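Local coordinates for protein spherulin-3A (Physarum polycephalum, PDB 1HDF) that serves as a structural protein of the beta/gamma-crystallin family and binds calcium ions within a fold built from two Greek-key motifs, at residues R38-S41 / G42-D45. Sequence-based numbering, arbitrary orientation.
Sequences RSVS and GLND. With CA (calcium ion), chain D.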
ATOM      1  N   ARG A  38       9.148  -1.994  16.850  1.00 15.27           N
ATOM      2  CA  ARG A  38      10.585  -1.974  17.086  1.00 16.33           C
ATOM      3  C   ARG A  38      11.292  -1.133  16.028  1.00 15.85           C
ATOM      4  O   ARG A  38      12.436  -0.721  16.214  1.00 15.75           O
ATOM      5  CB  ARG A  38      11.147  -3.393  17.028  1.00 16.62           C
ATOM      6  CG  ARG A  38      11.536  -3.987  18.356  1.00 17.92           C
ATOM      7  CD  ARG A  38      10.370  -4.568  19.084  1.00 19.80           C
ATOM      8  NE  ARG A  38      10.589  -5.975  19.402  1.00 22.14           N
ATOM      9  CZ  ARG A  38      10.615  -6.952  18.503  1.00 20.84           C
ATOM     10  NH1 ARG A  38      10.435  -6.681  17.222  1.00 22.39           N
ATOM     11  NH2 ARG A  38      10.822  -8.205  18.889  1.00 21.05           N
ATOM     12  N   SER A  39      10.613  -0.902  14.910  1.00 15.35           N
ATOM     13  CA  SER A  39      11.185  -0.128  13.819  1.00 15.91           C
ATOM     14  C   SER A  39      11.245   1.349  14.167  1.00 15.67           C
ATOM     15  O   SER A  39      11.886   2.129  13.462  1.00 16.77           O
ATOM     16  CB  SER A  39      10.365  -0.328  12.539  1.00 15.96           C
ATOM     17  OG  SER A  39       9.008   0.031  12.743  1.00 17.10           O
ATOM     18  N   VAL A  40      10.567   1.729  15.250  1.00 15.13           N
ATOM     19  CA  VAL A  40      10.549   3.120  15.715  1.00 14.55           C
ATOM     20  C   VAL A  40      11.174   3.153  17.112  1.00 14.37           C
ATOM     21  O   VAL A  40      10.644   2.571  18.053  1.00 12.71           O
ATOM     22  CB  VAL A  40       9.103   3.671  15.787  1.00 15.22           C
ATOM     23  CG1 VAL A  40       9.116   5.123  16.257  1.00 14.53           C
ATOM     24  CG2 VAL A  40       8.431   3.558  14.422  1.00 15.05           C
ATOM     25  N   SER A  41      12.314   3.827  17.236  1.00 14.80           N
ATOM     26  CA  SER A  41      13.022   3.912  18.510  1.00 14.36           C
ATOM     27  C   SER A  41      12.139   4.325  19.688  1.00 13.95           C
ATOM     28  O   SER A  41      11.479   5.371  19.654  1.00 14.68           O
ATOM     29  CB  SER A  41      14.201   4.885  18.393  1.00 15.61           C
ATOM     30  OG  SER A  41      15.049   4.797  19.533  1.00 13.85           O
ATOM     31  N   GLY A  42      12.139   3.493  20.724  1.00 12.76           N
ATOM     32  CA  GLY A  42      11.362   3.767  21.921  1.00 13.21           C
ATOM     33  C   GLY A  42       9.849   3.636  21.832  1.00 13.44           C
ATOM     34  O   GLY A  42       9.150   4.028  22.763  1.00 13.84           O
ATOM     35  N   LEU A  43       9.334   3.079  20.738  1.00 13.22           N
ATOM     36  CA  LEU A  43       7.890   2.935  20.560  1.00 13.16           C
ATOM     37  C   LEU A  43       7.362   1.648  21.170  1.00 13.24           C
ATOM     38  O   LEU A  43       6.299   1.630  21.795  1.00 13.27           O
ATOM     39  CB  LEU A  43       7.538   2.942  19.071  1.00 13.58           C
ATOM     40  CG  LEU A  43       6.161   3.437  18.611  1.00 14.48           C
ATOM     41  CD1 LEU A  43       5.860   2.838  17.238  1.00 13.09           C
ATOM     42  CD2 LEU A  43       5.085   3.044  19.593  1.00 13.47           C
ATOM     43  N   ASN A  44       8.105   0.567  20.984  1.00 13.60           N
ATOM     44  CA  ASN A  44       7.692  -0.736  21.488  1.00 13.89           C
ATOM     45  C   ASN A  44       7.452  -0.794  22.986  1.00 14.13           C
ATOM     46  O   ASN A  44       8.236  -0.275  23.778  1.00 14.43           O
ATOM     47  CB  ASN A  44       8.725  -1.804  21.135  1.00 14.36           C
ATOM     48  CG  ASN A  44       8.172  -3.210  21.296  1.00 15.33           C
ATOM     49  OD1 ASN A  44       8.877  -4.131  21.710  1.00 14.15           O
ATOM     50  ND2 ASN A  44       6.899  -3.382  20.955  1.00 15.55           N
ATOM     51  N   ASP A  45       6.359  -1.449  23.355  1.00 14.34           N
ATOM     52  CA  ASP A  45       5.975  -1.647  24.742  1.00 14.40           C
ATOM     53  C   ASP A  45       5.924  -0.435  25.670  1.00 14.55           C
ATOM     54  O   ASP A  45       6.194  -0.579  26.860  1.00 13.49           O
ATOM     55  CB  ASP A  45       6.880  -2.715  25.370  1.00 15.53           C
ATOM     56  CG  ASP A  45       6.688  -4.085  24.739  1.00 17.35           C
ATOM     57  OD1 ASP A  45       5.653  -4.288  24.068  1.00 18.48           O
ATOM     58  OD2 ASP A  45       7.558  -4.964  24.925  1.00 17.74           O
TER
HETATM   59 CA    CA D1102       4.869  -6.522  23.249  1.00 24.82          CA
HETATM   60  O   HOH W   1      10.792   0.606  19.915  1.00 26.81           O
HETATM   61  O   HOH W   2       7.423  -7.171  23.209  1.00  3.17           O
HETATM   62  O   HOH W   3       5.784  -9.038  22.684  1.00 27.04           O
HETATM   63  O   HOH W   4       4.497  -7.712  25.733  1.00 21.03           O
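A type II beta turn, Val40 to Leu43, reverses the loop that joins strands 33-34 and 49-52 in the first Greek-key motif of this beta/gamma-crystallin domain. Its evidence is the bond from Leu43 N to Val40 O, 3.0 Å long and fairly straight at 155°, combined with a polyproline-like Ser41 at the first corner and Gly42 at the second, with phi 72°. Val40 O takes a second donor as well: a water gives it a hydrogen at 2.7 Å and in turn accepts one from Asn44 N at 2.9 Å, so the turn is extended by one residue through solvent. On the apolar side, Leu43 CD1 lies 3.6 Å from Val40 CB, with CG2 of the valine slightly farther off, and Leu43 also packs on Phe37. Arg38 and Asn44 run side by side in the same direction. The amide oxygen of Asn44 meets the aliphatic part of the arginine, Asn44 OD1 standing 3.1 Å from CD of Arg38; NE is also near, but its angle is too poor for a hydrogen bond. The guanidinium instead forms a salt bridge through NH1 to Asp36. Because CG of Asn44 is anti to its own nitrogen (chi1 -164°), the amide extends toward Arg38 while ND2 bonds Ser92 OG, itself a calcium ligand; Asn44 is therefore a second-shell residue of that site. With a leucine in place of Asn44, Ser92 OG would probably be left without its amide partner. The next residue, Asp45, reaches the calcium directly, joined there by Ser92 OG and the carbonyl oxygens of Lys62 and Ala90. The carboxylate divides the work: OD1 of Asp45 binds the calcium at 2.5 Å, whereas its OD2 accepts a hydrogen bond at 2.8 Å from a calcium-bound water.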